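Local coordinates for protein alanine racemase 1 (Caldanaerobacter subterraneus subsp. tengcongensis MB4, PDB 4Y2W) that belongs to the alanine racemase family, joining an eight-stranded TIM barrel to a largely beta-stranded domain in a two-chain assembly, at residues His20-Ile25 / Lys53-Glu58; Lys127-Ile132 / Ile201-Ile206; Ala170-Ser173 / Tyr179-Glu182; Glu334-Gly339 / Glu344-Glu349. The protein carries 1 engineered substitution. One frame throughout, in Å; residues are numbered along the deposited sequence.

Interaction 1. Residues His20-Ile25 / Lys53-Glu58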
loop_
_atom_site.group_PDB
_atom_site.type_symbol
_atom_site.label_atom_id
_atom_site.label_comp_id
_atom_site.label_asym_id
_atom_site.label_seq_id
_atom_site.Cartn_x
_atom_site.Cartn_y
_atom_site.Cartn_z
ATOM N N HIS A 20 23.944 9.589 4.877
ATOM C CA HIS A 20 24.720 9.364 6.093
ATOM C C HIS A 20 24.785 7.883 6.456
ATOM O O HIS A 20 25.864 7.355 6.706
ATOM C CB HIS A 20 24.136 10.140 7.271
ATOM C CG HIS A 20 24.737 9.765 8.589
ATOM N ND1 HIS A 20 25.754 10.485 9.175
ATOM C CD2 HIS A 20 24.478 8.731 9.423
ATOM C CE1 HIS A 20 26.087 9.919 10.321
ATOM N NE2 HIS A 20 25.327 8.852 10.494
ATOM N N ASN A 21 23.626 7.228 6.503
ATOM C CA ASN A 21 23.557 5.794 6.803
ATOM C C ASN A 21 24.326 4.969 5.778
ATOM O O ASN A 21 24.914 3.943 6.115
ATOM C CB ASN A 21 22.104 5.310 6.854
ATOM C CG ASN A 21 21.326 5.896 8.017
ATOM O OD1 ASN A 21 21.902 6.446 8.955
ATOM N ND2 ASN A 21 20.005 5.776 7.960
ATOM N N PHE A 22 24.309 5.423 4.528
ATOM C CA PHE A 22 25.119 4.826 3.468
ATOM C C PHE A 22 26.608 4.938 3.803
ATOM O O PHE A 22 27.341 3.951 3.713
ATOM C CB PHE A 22 24.806 5.495 2.122
ATOM C CG PHE A 22 25.787 5.173 1.031
ATOM C CD1 PHE A 22 25.754 3.944 0.388
ATOM C CD2 PHE A 22 26.736 6.110 0.637
ATOM C CE1 PHE A 22 26.653 3.650 -0.624
ATOM C CE2 PHE A 22 27.637 5.820 -0.372
ATOM C CZ PHE A 22 27.596 4.589 -1.005
ATOM N N ARG A 23 27.043 6.132 4.204
ATOM C CA ARG A 23 28.436 6.354 4.614
ATOM C C ARG A 23 28.851 5.533 5.849
ATOM O O ARG A 23 30.027 5.209 6.006
ATOM C CB ARG A 23 28.711 7.846 4.845
ATOM C CG ARG A 23 28.788 8.658 3.559
ATOM C CD ARG A 23 29.405 10.036 3.781
ATOM N NE ARG A 23 28.656 10.841 4.748
ATOM C CZ ARG A 23 27.514 11.478 4.490
ATOM N NH1 ARG A 23 26.950 11.418 3.288
ATOM N NH2 ARG A 23 26.925 12.181 5.449
ATOM N N GLU A 24 27.893 5.201 6.714
ATOM C CA GLU A 24 28.153 4.322 7.859
ATOM C C GLU A 24 28.504 2.902 7.414
ATOM O O GLU A 24 29.348 2.250 8.027
ATOM C CB GLU A 24 26.948 4.279 8.805
ATOM C CG GLU A 24 26.680 5.582 9.539
ATOM C CD GLU A 24 27.733 5.897 10.582
ATOM O OE1 GLU A 24 28.032 5.013 11.409
ATOM O OE2 GLU A 24 28.259 7.031 10.577
ATOM N N ILE A 25 27.864 2.432 6.347
ATOM C CA ILE A 25 28.128 1.091 5.826
ATOM C C ILE A 25 29.545 0.990 5.251
ATOM O O ILE A 25 30.198 -0.045 5.393
ATOM C CB ILE A 25 27.096 0.674 4.751
ATOM C CG1 ILE A 25 25.669 0.720 5.311
ATOM C CG2 ILE A 25 27.397 -0.725 4.220
ATOM C CD1 ILE A 25 25.466 -0.092 6.574
ATOM N N LYS A 53 18.597 8.954 -7.023
ATOM C CA LYS A 53 19.263 10.174 -7.476
ATOM C C LYS A 53 20.348 10.586 -6.485
ATOM O O LYS A 53 21.484 10.845 -6.880
ATOM C CB LYS A 53 18.246 11.316 -7.652
ATOM C CG LYS A 53 18.804 12.580 -8.306
ATOM C CD LYS A 53 18.135 13.845 -7.766
ATOM C CE LYS A 53 18.766 15.126 -8.306
ATOM N NZ LYS A 53 18.084 15.629 -9.533
ATOM N N PHE A 54 20.001 10.622 -5.202
ATOM C CA PHE A 54 20.920 11.114 -4.175
ATOM C C PHE A 54 21.996 10.106 -3.758
ATOM O O PHE A 54 23.086 10.508 -3.341
ATOM C CB PHE A 54 20.146 11.650 -2.963
ATOM C CG PHE A 54 19.776 13.100 -3.095
ATOM C CD1 PHE A 54 18.781 13.497 -3.978
ATOM C CD2 PHE A 54 20.453 14.073 -2.373
ATOM C CE1 PHE A 54 18.455 14.837 -4.119
ATOM C CE2 PHE A 54 20.131 15.415 -2.511
ATOM C CZ PHE A 54 19.133 15.798 -3.386
ATOM N N LEU A 55 21.706 8.812 -3.871
ATOM C CA LEU A 55 22.726 7.783 -3.643
ATOM C C LEU A 55 23.702 7.698 -4.825
ATOM O O LEU A 55 24.880 7.373 -4.642
ATOM C CB LEU A 55 22.083 6.421 -3.369
ATOM C CG LEU A 55 21.354 6.278 -2.029
ATOM C CD1 LEU A 55 20.643 4.936 -1.955
ATOM C CD2 LEU A 55 22.302 6.441 -0.851
ATOM N N GLU A 56 23.217 8.001 -6.029
ATOM C CA GLU A 56 24.081 8.092 -7.208
ATOM C C GLU A 56 25.092 9.239 -7.078
ATOM O O GLU A 56 26.247 9.085 -7.476
ATOM C CB GLU A 56 23.249 8.260 -8.483
ATOM C CG GLU A 56 24.068 8.289 -9.765
ATOM C CD GLU A 56 23.206 8.338 -11.014
ATOM O OE1 GLU A 56 22.273 9.167 -11.062
ATOM O OE2 GLU A 56 23.467 7.559 -11.954
ATOM N N LYS A 57 24.660 10.378 -6.531
ATOM C CA LYS A 57 25.573 11.492 -6.236
ATOM C C LYS A 57 26.625 11.065 -5.210
ATOM O O LYS A 57 27.791 11.454 -5.302
ATOM C CB LYS A 57 24.819 12.709 -5.680
ATOM C CG LYS A 57 23.873 13.417 -6.643
ATOM C CD LYS A 57 23.111 14.523 -5.913
ATOM C CE LYS A 57 21.902 15.038 -6.684
ATOM N NZ LYS A 57 22.223 16.141 -7.634
ATOM N N GLU A 58 26.201 10.260 -4.237
ATOM C CA GLU A 58 27.072 9.821 -3.146
ATOM C C GLU A 58 28.114 8.785 -3.587
ATOM O O GLU A 58 29.045 8.490 -2.840
ATOM C CB GLU A 58 26.227 9.261 -1.993
ATOM C CG GLU A 58 26.858 9.421 -0.618
ATOM C CD GLU A 58 26.978 10.873 -0.179
ATOM O OE1 GLU A 58 27.936 11.189 0.561
ATOM O OE2 GLU A 58 26.121 11.698 -0.567
#

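Interaction 2. Residues Lys127-Ile132 / Ile201-Ile206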
loop_
_atom_site.group_PDB
_atom_site.type_symbol
_atom_site.label_atom_id
_atom_site.label_comp_id
_atom_site.label_asym_id
_atom_site.label_seq_id
_atom_site.Cartn_x
_atom_site.Cartn_y
_atom_site.Cartn_z
ATOM N N LYS A 127 24.526 -8.063 -19.141
ATOM C CA LYS A 127 25.157 -8.395 -17.865
ATOM C C LYS A 127 24.235 -9.302 -17.053
ATOM O O LYS A 127 23.030 -9.081 -17.023
ATOM C CB LYS A 127 25.473 -7.117 -17.084
ATOM C CG LYS A 127 26.597 -6.293 -17.694
ATOM C CD LYS A 127 26.809 -4.964 -16.979
ATOM C CE LYS A 127 25.940 -3.860 -17.562
ATOM N NZ LYS A 127 26.259 -2.513 -17.005
ATOM N N VAL A 128 24.794 -10.335 -16.424
ATOM C CA VAL A 128 24.006 -11.250 -15.589
ATOM C C VAL A 128 24.745 -11.662 -14.325
ATOM O O VAL A 128 25.970 -11.787 -14.319
ATOM C CB VAL A 128 23.588 -12.538 -16.338
ATOM C CG1 VAL A 128 22.600 -12.222 -17.449
ATOM C CG2 VAL A 128 24.800 -13.275 -16.888
ATOM N N HIS A 129 23.975 -11.866 -13.259
ATOM C CA HIS A 129 24.477 -12.367 -11.984
ATOM C C HIS A 129 23.814 -13.709 -11.707
ATOM O O HIS A 129 22.596 -13.830 -11.825
ATOM C CB HIS A 129 24.143 -11.386 -10.861
ATOM C CG HIS A 129 25.036 -10.186 -10.817
ATOM N ND1 HIS A 129 25.248 -9.465 -9.664
ATOM C CD2 HIS A 129 25.786 -9.590 -11.775
ATOM C CE1 HIS A 129 26.080 -8.470 -9.913
ATOM N NE2 HIS A 129 26.424 -8.524 -11.187
ATOM N N ILE A 130 24.586 -14.687 -11.298
ATOM C CA ILE A 130 24.050 -16.006 -11.068
ATOM C C ILE A 130 23.619 -16.202 -9.622
ATOM O O ILE A 130 24.370 -15.934 -8.724
ATOM C CB ILE A 130 25.075 -17.063 -11.509
ATOM C CG1 ILE A 130 25.436 -16.874 -12.968
ATOM C CG2 ILE A 130 24.537 -18.449 -11.331
ATOM C CD1 ILE A 130 24.262 -16.815 -13.907
ATOM N N LYS A 131 22.399 -16.664 -9.395
ATOM C CA LYS A 131 21.928 -16.865 -8.032
ATOM C C LYS A 131 22.076 -18.284 -7.608
ATOM O O LYS A 131 21.704 -19.192 -8.304
ATOM C CB LYS A 131 20.485 -16.386 -7.806
ATOM C CG LYS A 131 19.796 -16.899 -6.544
ATOM C CD LYS A 131 19.786 -15.959 -5.344
ATOM C CE LYS A 131 18.983 -16.514 -4.163
ATOM N NZ LYS A 131 17.800 -15.768 -3.629
ATOM N N ILE A 132 22.623 -18.448 -6.419
ATOM C CA ILE A 132 22.824 -19.747 -5.845
ATOM C C ILE A 132 21.981 -19.933 -4.600
ATOM O O ILE A 132 21.950 -19.096 -3.736
ATOM C CB ILE A 132 24.305 -19.953 -5.507
ATOM C CG1 ILE A 132 25.161 -19.554 -6.687
ATOM C CG2 ILE A 132 24.579 -21.392 -5.164
ATOM C CD1 ILE A 132 24.989 -20.447 -7.886
ATOM N N ILE A 201 34.683 -15.037 -11.601
ATOM C CA ILE A 201 33.546 -14.117 -11.660
ATOM C C ILE A 201 33.834 -12.931 -10.732
ATOM O O ILE A 201 33.972 -13.117 -9.522
ATOM C CB ILE A 201 32.231 -14.818 -11.262
ATOM C CG1 ILE A 201 31.990 -16.033 -12.166
ATOM C CG2 ILE A 201 31.058 -13.852 -11.363
ATOM C CD1 ILE A 201 30.765 -16.846 -11.809
ATOM N N PRO A 202 33.932 -11.710 -11.293
ATOM C CA PRO A 202 34.427 -10.565 -10.513
ATOM C C PRO A 202 33.589 -10.169 -9.296
ATOM O O PRO A 202 34.153 -9.693 -8.309
ATOM C CB PRO A 202 34.477 -9.415 -11.532
ATOM C CG PRO A 202 33.690 -9.865 -12.711
ATOM C CD PRO A 202 33.663 -11.359 -12.700
ATOM N N LEU A 203 32.271 -10.356 -9.356
ATOM C CA LEU A 203 31.389 -9.934 -8.261
ATOM C C LEU A 203 30.740 -11.106 -7.523
ATOM O O LEU A 203 29.687 -11.611 -7.917
ATOM C CB LEU A 203 30.327 -8.952 -8.769
ATOM C CG LEU A 203 30.719 -7.469 -8.705
ATOM C CD1 LEU A 203 32.052 -7.200 -9.393
ATOM C CD2 LEU A 203 29.620 -6.602 -9.305
ATOM N N LYS A 204 31.400 -11.538 -6.454
ATOM C CA LYS A 204 30.843 -12.508 -5.521
ATOM C C LYS A 204 30.270 -11.731 -4.345
ATOM O O LYS A 204 30.960 -10.885 -3.764
ATOM C CB LYS A 204 31.925 -13.476 -5.031
ATOM C CG LYS A 204 32.762 -14.098 -6.144
ATOM C CD LYS A 204 33.769 -15.115 -5.622
ATOM C CE LYS A 204 34.885 -14.488 -4.793
ATOM N NZ LYS A 204 35.751 -13.576 -5.588
ATOM N N HIS A 205 29.012 -12.000 -4.007
ATOM C CA HIS A 205 28.353 -11.316 -2.890
ATOM C C HIS A 205 27.249 -12.163 -2.281
ATOM O O HIS A 205 26.634 -12.980 -2.959
ATOM C CB HIS A 205 27.808 -9.950 -3.323
ATOM C CG HIS A 205 26.924 -9.991 -4.531
ATOM N ND1 HIS A 205 25.582 -9.687 -4.481
ATOM C CD2 HIS A 205 27.195 -10.277 -5.827
ATOM C CE1 HIS A 205 25.061 -9.792 -5.691
ATOM N NE2 HIS A 205 26.019 -10.149 -6.525
ATOM N N ILE A 206 27.018 -11.969 -0.988
ATOM C CA ILE A 206 26.057 -12.784 -0.244
ATOM C C ILE A 206 25.414 -12.063 0.952
ATOM O O ILE A 206 24.302 -12.402 1.353
ATOM C CB ILE A 206 26.732 -14.097 0.224
ATOM C CG1 ILE A 206 25.698 -15.101 0.745
ATOM C CG2 ILE A 206 27.797 -13.815 1.279
ATOM C CD1 ILE A 206 26.243 -16.505 0.901
#

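Interaction 3. Residues Ala170-Ser173 / Tyr179-Glu182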
loop_
_atom_site.group_PDB
_atom_site.type_symbol
_atom_site.label_atom_id
_atom_site.label_comp_id
_atom_site.label_asym_id
_atom_site.label_seq_id
_atom_site.Cartn_x
_atom_site.Cartn_y
_atom_site.Cartn_z
ATOM N N ALA A 170 19.637 -17.347 5.014
ATOM C CA ALA A 170 18.290 -17.697 5.468
ATOM C C ALA A 170 17.990 -17.248 6.897
ATOM O O ALA A 170 16.840 -16.950 7.217
ATOM C CB ALA A 170 18.065 -19.195 5.343
ATOM N N ALA A 171 19.009 -17.206 7.755
ATOM C CA ALA A 171 18.809 -16.864 9.167
ATOM C C ALA A 171 19.922 -15.978 9.726
ATOM O O ALA A 171 20.393 -16.196 10.844
ATOM C CB ALA A 171 18.670 -18.135 9.996
ATOM N N ALA A 172 20.327 -14.972 8.954
ATOM C CA ALA A 172 21.303 -13.984 9.420
ATOM C C ALA A 172 20.657 -12.986 10.389
ATOM O O ALA A 172 21.283 -12.568 11.368
ATOM C CB ALA A 172 21.928 -13.254 8.240
ATOM N N SER A 173 19.406 -12.614 10.115
ATOM C CA SER A 173 18.622 -11.761 11.015
ATOM C C SER A 173 18.304 -12.467 12.336
ATOM O O SER A 173 18.175 -11.818 13.376
ATOM C CB SER A 173 17.316 -11.332 10.339
ATOM O OG SER A 173 17.570 -10.578 9.165
ATOM N N TYR A 179 24.509 -21.867 10.641
ATOM C CA TYR A 179 23.878 -21.973 9.327
ATOM C C TYR A 179 24.453 -20.952 8.345
ATOM O O TYR A 179 24.673 -21.271 7.180
ATOM C CB TYR A 179 22.360 -21.818 9.430
ATOM C CG TYR A 179 21.618 -22.450 8.274
ATOM C CD1 TYR A 179 21.620 -23.830 8.102
ATOM C CD2 TYR A 179 20.915 -21.676 7.356
ATOM C CE1 TYR A 179 20.947 -24.424 7.050
ATOM C CE2 TYR A 179 20.236 -22.262 6.300
ATOM C CZ TYR A 179 20.255 -23.637 6.153
ATOM O OH TYR A 179 19.588 -24.241 5.113
ATOM N N CYS A 180 24.703 -19.733 8.815
ATOM C CA CYS A 180 25.370 -18.721 7.993
ATOM C C CYS A 180 26.758 -19.195 7.550
ATOM O O CYS A 180 27.115 -19.076 6.378
ATOM C CB CYS A 180 25.485 -17.393 8.746
ATOM S SG CYS A 180 23.929 -16.487 8.942
ATOM N N LYS A 181 27.532 -19.734 8.489
ATOM C CA LYS A 181 28.843 -20.308 8.173
ATOM C C LYS A 181 28.676 -21.455 7.175
ATOM O O LYS A 181 29.443 -21.567 6.219
ATOM C CB LYS A 181 29.551 -20.801 9.449
ATOM C CG LYS A 181 31.075 -20.722 9.420
ATOM C CD LYS A 181 31.723 -21.954 8.805
ATOM C CE LYS A 181 33.236 -21.798 8.701
ATOM N NZ LYS A 181 33.647 -20.727 7.745
ATOM N N GLU A 182 27.661 -22.288 7.395
ATOM C CA GLU A 182 27.371 -23.419 6.513
ATOM C C GLU A 182 27.014 -22.969 5.101
ATOM O O GLU A 182 27.500 -23.542 4.128
ATOM C CB GLU A 182 26.235 -24.266 7.092
ATOM C CG GLU A 182 25.813 -25.441 6.220
ATOM C CD GLU A 182 24.741 -26.301 6.865
ATOM O OE1 GLU A 182 24.222 -25.919 7.936
ATOM O OE2 GLU A 182 24.416 -27.363 6.294
#

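Interaction 4. Residues Glu334-Gly339 / Glu344-Glu349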
loop_
_atom_site.group_PDB
_atom_site.type_symbol
_atom_site.label_atom_id
_atom_site.label_comp_id
_atom_site.label_asym_id
_atom_site.label_seq_id
_atom_site.Cartn_x
_atom_site.Cartn_y
_atom_site.Cartn_z
ATOM N N GLU A 334 1.051 19.431 14.017
ATOM C CA GLU A 334 1.618 18.213 13.453
ATOM C C GLU A 334 1.351 17.016 14.363
ATOM O O GLU A 334 1.453 17.126 15.589
ATOM C CB GLU A 334 3.124 18.392 13.258
ATOM C CG GLU A 334 3.843 17.195 12.659
ATOM C CD GLU A 334 5.329 17.440 12.503
ATOM O OE1 GLU A 334 5.873 17.137 11.419
ATOM O OE2 GLU A 334 5.949 17.943 13.462
ATOM N N VAL A 335 1.008 15.882 13.759
ATOM C CA VAL A 335 0.852 14.626 14.488
ATOM C C VAL A 335 1.751 13.575 13.847
ATOM O O VAL A 335 1.555 13.212 12.689
ATOM C CB VAL A 335 -0.607 14.140 14.483
ATOM C CG1 VAL A 335 -0.723 12.775 15.151
ATOM C CG2 VAL A 335 -1.500 15.157 15.181
ATOM N N VAL A 336 2.734 13.093 14.601
ATOM C CA VAL A 336 3.712 12.139 14.081
ATOM C C VAL A 336 3.261 10.706 14.363
ATOM O O VAL A 336 2.926 10.355 15.491
ATOM C CB VAL A 336 5.119 12.393 14.672
ATOM C CG1 VAL A 336 6.116 11.344 14.194
ATOM C CG2 VAL A 336 5.595 13.786 14.291
ATOM N N ILE A 337 3.259 9.895 13.310
ATOM C CA ILE A 337 2.842 8.499 13.367
ATOM C C ILE A 337 4.058 7.584 13.473
ATOM O O ILE A 337 4.063 6.623 14.248
ATOM C CB ILE A 337 2.053 8.128 12.098
ATOM C CG1 ILE A 337 0.884 9.100 11.896
ATOM C CG2 ILE A 337 1.558 6.690 12.174
ATOM C CD1 ILE A 337 0.432 9.223 10.456
ATOM N N ILE A 338 5.068 7.886 12.658
ATOM C CA ILE A 338 6.368 7.226 12.694
ATOM C C ILE A 338 7.423 8.318 12.719
ATOM O O ILE A 338 7.358 9.253 11.921
ATOM C CB ILE A 338 6.612 6.362 11.440
ATOM C CG1 ILE A 338 5.519 5.302 11.292
ATOM C CG2 ILE A 338 7.998 5.723 11.493
ATOM C CD1 ILE A 338 5.574 4.546 9.981
ATOM N N GLY A 339 8.384 8.205 13.630
ATOM C CA GLY A 339 9.487 9.158 13.704
ATOM C C GLY A 339 9.553 9.987 14.976
ATOM O O GLY A 339 8.900 9.683 15.973
ATOM N N GLU A 344 11.433 12.753 21.707
ATOM C CA GLU A 344 10.470 11.662 21.811
ATOM C C GLU A 344 10.274 11.025 20.441
ATOM O O GLU A 344 10.205 11.722 19.429
ATOM C CB GLU A 344 9.131 12.179 22.344
ATOM C CG GLU A 344 8.376 11.164 23.180
ATOM C CD GLU A 344 9.092 10.833 24.477
ATOM O OE1 GLU A 344 9.336 11.762 25.279
ATOM O OE2 GLU A 344 9.405 9.642 24.693
ATOM N N THR A 345 10.180 9.700 20.411
ATOM C CA THR A 345 10.173 8.971 19.152
ATOM C C THR A 345 9.216 7.788 19.186
ATOM O O THR A 345 9.260 6.970 20.102
ATOM C CB THR A 345 11.595 8.472 18.814
ATOM O OG1 THR A 345 12.482 9.594 18.721
ATOM C CG2 THR A 345 11.621 7.702 17.491
ATOM N N VAL A 346 8.342 7.722 18.183
ATOM C CA VAL A 346 7.596 6.500 17.887
ATOM C C VAL A 346 8.246 5.864 16.665
ATOM O O VAL A 346 7.812 6.070 15.530
ATOM C CB VAL A 346 6.084 6.731 17.658
ATOM C CG1 VAL A 346 5.359 6.807 18.989
ATOM C CG2 VAL A 346 5.812 7.976 16.817
ATOM N N SER A 347 9.305 5.095 16.914
ATOM C CA SER A 347 10.137 4.554 15.844
ATOM C C SER A 347 9.368 3.570 14.978
ATOM O O SER A 347 8.354 3.008 15.399
ATOM C CB SER A 347 11.383 3.864 16.413
ATOM O OG SER A 347 11.079 2.565 16.899
ATOM N N VAL A 348 9.866 3.375 13.764
ATOM C CA VAL A 348 9.335 2.363 12.862
ATOM C C VAL A 348 9.428 0.955 13.460
ATOM O O VAL A 348 8.569 0.117 13.200
ATOM C CB VAL A 348 10.046 2.407 11.487
ATOM C CG1 VAL A 348 11.517 2.011 11.605
ATOM C CG2 VAL A 348 9.314 1.528 10.476
ATOM N N GLU A 349 10.463 0.701 14.260
ATOM C CA GLU A 349 10.623 -0.600 14.916
ATOM C C GLU A 349 9.557 -0.832 15.993
ATOM O O GLU A 349 9.026 -1.939 16.113
ATOM C CB GLU A 349 12.025 -0.748 15.514
ATOM C CG GLU A 349 12.353 -2.185 15.912
ATOM C CD GLU A 349 13.786 -2.379 16.370
ATOM O OE1 GLU A 349 14.163 -3.539 16.656
ATOM O OE2 GLU A 349 14.530 -1.378 16.448
#

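Interaction 1. Residues His20-Ile25 / Lys53-Glu58
Glu-58 reaches from helix 48-58 to Phe-22 and Arg-23 on helix 15-28, two helices that pack on the outside of the TIM barrel next to its first strand, 34-38. The short segments cross at -43° with their axes 11.0 Å apart, so side chains rather than backbones bridge the gap. The Glu-58 side chain serves two partners in turn. Its CB lies 4.1 Å from CD2 of the Phe-22 ring. The next carbon, CG, comes closer, 3.5 Å from the same Phe-22 CD2, with the aliphatic part of the glutamate passing the ring obliquely. A bend at chi2 (66°) then turns the chain away from the ring and delivers CD and its oxygens to Arg-23. There OE1 of Glu-58 forms a salt bridge with NH1 of Arg-23 at 2.9 Å, a hydrogen bond with an N-H...O angle of 137°.

Beneath this polar end lies an apolar pair: Phe-22 CB meets Leu-55 CD2 at 4.0 Å. Both of these side chains are buried and continue onto the strand, Phe-22 touching Ile-35 and Leu-55 touching Ala-37. The contact is therefore graded, with hydrocarbon next to the barrel wall and the ion pair at the more exposed outer side. The arginine bends at chi3, and one face of its guanidinium lies over CA of His-20. NH1 of Arg-23 approaches OE1 of Glu-58 from well above the carboxylate plane, at the edge of the guanidinium and somewhat tilted from its plane.

Interaction 2. Residues Lys127-Ile132 / Ile201-Ile206
Inside the parallel TIM barrel, His-129 of strand 126-131 meets Leu-203 and His-205 of strand 203-208, reaching past the intervening strand 160-166. The two backbones do not pair; CA of His-129 and CA of Leu-203 are 8.2 Å apart, and side chains fill the interval. The two imidazoles meet rim to rim, with planes 63° apart and centroids 5.3 Å from each other. His-129 ND1 lies 3.3 Å from His-205 NE2 in a weak hydrogen bond for which either nitrogen could be the donor. His-129 ND1 sits near the plane of the His-205 ring, at its edge, whereas the approach to the His-129 ring is oblique. The His-205 side chain starts with CG between the backbone N and the carbonyl carbon (chi1 53°), which swings NE2 toward the other histidine.

The stronger polar partner of His-129 is Glu-163 of the strand in between: its OE1 takes a hydrogen bond with His-129 NE2, and this carboxylate would probably favour positive charge on the imidazole. His-205 also lies nearly parallel to the ring of Tyr-166 from that same strand. Met-222 of strand 222-224 touches all three residues, so the interior here is packed from several strands at once. Leu-203 supplies the apolar part of the contact, its CD2 lying 4.0 Å from CE1 of His-129.

Interaction 3. Residues Ala170-Ser173 / Tyr179-Glu182
Ala-170 starts the contact with its methyl directed at the first residue of the helical segment, CB lying 3.9 Å from CE2 of Tyr-179. The methyl sits at the edge of the tyrosine ring, near its plane, and not over a face. Tyr-179 gets there with CG anti to its own backbone nitrogen (chi1 -157°), which lays the ring alongside the loop. The backbone N of Ala-170 is bound by OE1 of Gln-183, one turn further along the helix, a second tie between loop and helix.

At Ala-171 the side chain takes little part; its carbonyl O comes 4.0 Å from SG of Cys-180. Ala-172 completes the contact around the same sulfur: SG of Cys-180 lies 3.7 Å from CA of Ala-172, and Ala-172 CB is 3.9 Å from that SG. The thiol thus nestles against the loop backbone through van der Waals contact, and no hydrogen bond links the two segments.

The second subunit borders this patch: Lys-270 of that chain makes a cation-pi contact with the Tyr-179 ring, and Gly-269 of that chain packs on Ala-171. The contact folds the loop after barrel strand 160-166 back onto the first turns of helix 177-195, a beta-to-alpha loop of the TIM barrel that also carries His-168 of the alanine pocket, just before Ala-170, and lies at the subunit interface.

Interaction 4. Residues Glu334-Gly339 / Glu344-Glu349
Gly-339 and Val-346 form an antiparallel, hydrogen-bonded pair that closes the short loop between them in the C-terminal domain, just after a classic beta bulge in which Ile-337 and Ile-338 both face Phe-250. Two backbone hydrogen bonds make the pair. Gly-339 N donates to Val-346 O at 2.9 Å, nearly straight at 166°, and Val-346 N returns a bond to Gly-339 O at 3.0 Å. Gly-339 holds backbone angles (phi 116°, psi -165°) at which a CB would be pressed against the carbonyl O of Ile-338.

Weaker CA-H...O contacts reinforce the same two carbonyls. Ile-338 CA lies 3.4 Å from Val-346 O, and Thr-345 CA lies 3.5 Å from Gly-339 O, so each oxygen receives an N-H and a C-H.

Apolar contacts flank the pair. On one side CG2 of Val-346 meets CG1 of Val-336 at 4.3 Å, while the same methyl also approaches the carbonyl O of Ile-337. On another, CG2 of Ile-338 meets CB of Val-348 at 3.9 Å; CG2 stands anti to the backbone N of Ile-338, which carries it toward the start of helix 348-354. Val-362 of helix 359-365 touches both Ile-338 and Val-348, bringing a second helix onto the contact.

Capping supplies the last kind of interaction. Ser-347 is the N-cap of helix 348-354, and its side-chain OG accepts a hydrogen bond from the backbone N of Ser-350.

Interactions 1, 2 and 3 belong to the N-terminal TIM-barrel domain, and interaction 4 to the C-terminal domain. Along the chain interaction 1 comes first, interaction 3 is nested inside the loop closed by interaction 2, and interaction 4 comes last. Interactions 2 and 3 are nearest neighbours among the four, with centres about 19 Å apart; helix 177-195, which carries part of interaction 3, is followed in the chain by strand 203-208 of interaction 2. Interactions 2 and 4 lie about 38 Å apart between centres, on opposite sides of the chain's centre. Together they sample the barrel's outer helices, its interior, a loop near the ligand and subunit interface, and the separate beta-rich domain.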